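Local atomic coordinates of alanine racemase (Enterococcus faecalis, PDB entry 3E6E), a protein that belongs to the alanine racemase family of two-domain enzymes, pairing an N-terminal TIM-barrel domain with a mostly beta C-terminal domain in a dimer. Residues 89-92 against 93-96. The protein carries 1 engineered substitution. Residues are numbered along the deposited sequence; the frame is centred on the assembly and turned at random.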
loop_
_atom_site.group_PDB
_atom_site.type_symbol
_atom_site.label_atom_id
_atom_site.label_comp_id
_atom_site.label_asym_id
_atom_site.label_seq_id
_atom_site.Cartn_x
_atom_site.Cartn_y
_atom_site.Cartn_z
ATOM N N VAL A 89 19.136 14.554 -0.219
ATOM C CA VAL A 89 19.652 13.283 -0.700
ATOM C C VAL A 89 20.937 13.075 0.051
ATOM O O VAL A 89 21.800 13.943 0.064
ATOM C CB VAL A 89 19.953 13.307 -2.206
ATOM C CG1 VAL A 89 20.670 12.039 -2.603
ATOM C CG2 VAL A 89 18.656 13.435 -2.994
ATOM N N ASP A 90 21.062 11.925 0.684
ATOM C CA ASP A 90 22.239 11.610 1.467
ATOM C C ASP A 90 23.561 11.833 0.736
ATOM O O ASP A 90 23.809 11.261 -0.331
ATOM C CB ASP A 90 22.147 10.170 1.974
ATOM C CG ASP A 90 23.118 9.899 3.095
ATOM O OD1 ASP A 90 24.306 9.637 2.802
ATOM O OD2 ASP A 90 22.694 9.982 4.272
ATOM N N LEU A 91 24.404 12.670 1.342
ATOM C CA LEU A 91 25.728 13.030 0.821
ATOM C C LEU A 91 26.488 11.916 0.126
ATOM O O LEU A 91 27.254 12.158 -0.810
ATOM C CB LEU A 91 26.602 13.579 1.950
ATOM C CG LEU A 91 26.266 15.007 2.390
ATOM C CD1 LEU A 91 27.050 15.366 3.654
ATOM C CD2 LEU A 91 26.591 15.965 1.246
ATOM N N ALA A 92 26.271 10.692 0.585
ATOM C CA ALA A 92 26.951 9.544 0.017
ATOM C C ALA A 92 26.638 9.290 -1.464
ATOM O O ALA A 92 27.384 8.570 -2.129
ATOM C CB ALA A 92 26.629 8.310 0.844
ATOM N N TYR A 93 25.565 9.885 -1.990
ATOM C CA TYR A 93 25.198 9.659 -3.391
ATOM C C TYR A 93 25.408 10.847 -4.332
ATOM O O TYR A 93 24.851 10.880 -5.434
ATOM C CB TYR A 93 23.739 9.195 -3.477
ATOM C CG TYR A 93 23.406 8.073 -2.517
ATOM C CD1 TYR A 93 22.451 8.251 -1.510
ATOM C CD2 TYR A 93 24.078 6.849 -2.579
ATOM C CE1 TYR A 93 22.176 7.237 -0.586
ATOM C CE2 TYR A 93 23.811 5.832 -1.658
ATOM C CZ TYR A 93 22.862 6.035 -0.667
ATOM O OH TYR A 93 22.612 5.050 0.251
ATOM N N VAL A 94 26.216 11.814 -3.907
ATOM C CA VAL A 94 26.498 12.984 -4.740
ATOM C C VAL A 94 27.053 12.551 -6.103
ATOM O O VAL A 94 26.673 13.106 -7.142
ATOM C CB VAL A 94 27.509 13.927 -4.057
ATOM C CG1 VAL A 94 27.660 15.197 -4.878
ATOM C CG2 VAL A 94 27.038 14.262 -2.666
ATOM N N PRO A 95 27.962 11.557 -6.116
ATOM C CA PRO A 95 28.526 11.093 -7.386
ATOM C C PRO A 95 27.470 10.537 -8.335
ATOM O O PRO A 95 27.614 10.641 -9.551
ATOM C CB PRO A 95 29.573 10.055 -6.955
ATOM C CG PRO A 95 29.123 9.617 -5.624
ATOM C CD PRO A 95 28.624 10.885 -4.984
ATOM N N LEU A 96 26.403 9.952 -7.802
ATOM C CA LEU A 96 25.358 9.447 -8.683
ATOM C C LEU A 96 24.625 10.664 -9.242
ATOM O O LEU A 96 24.251 10.694 -10.417
ATOM C CB LEU A 96 24.380 8.536 -7.933
ATOM C CG LEU A 96 24.908 7.232 -7.321
ATOM C CD1 LEU A 96 23.735 6.451 -6.753
ATOM C CD2 LEU A 96 25.639 6.392 -8.356
#
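Tyr93 folds back over the turn that leads into its own helix, and Asp90 meets it through both backbone and side chain. The amide N of Tyr93 donates to the carbonyl O of Asp90 over 2.8 Å, a nearly straight bond that reaches the oxygen 20° off the carbonyl plane. With CG beside its backbone N (chi1 -49°), Tyr93 turns its ring back along the preceding residues, and CE1 comes to 3.9 Å from CB of Asp90. A flat ring suits this place because it can offer its edge to Val89 and still stack on His6 of the second subunit. The carboxylate of Asp90 serves the same turn: OD1 accepts from the backbone N of Ala92 at 3.1 Å, met on its anti side and 27° out of the carboxylate plane. Aspartate is short enough to bring an acceptor to the amide two residues on.

The packed side is apolar. CG1 of buried Val89 lies at the edge of the Tyr93 ring, near its plane, and 4.3 Å from CB of Tyr93; both side chains also touch Leu68 of helix 68-76. On another flank, the branched chains of Leu91 and Val94 give compact apolar surface, Leu91 against Trp111, Ala114 and Ala115 of helix 109-117, Val94 against Gln118 and Leu119. The opposite character belongs to Asp90, Ala92 and Pro95, which are exposed; the small methyl of Ala92 demands little cover, and Pro95, lacking an N-H, fits the first turn of a helix, where that donor is not needed. Together, an Asx turn and a short 3-10 segment carry the chain to Tyr93, the N-cap of helix 94-99, within the loop joining strand 83-85 to that helix in the TIM-barrel domain.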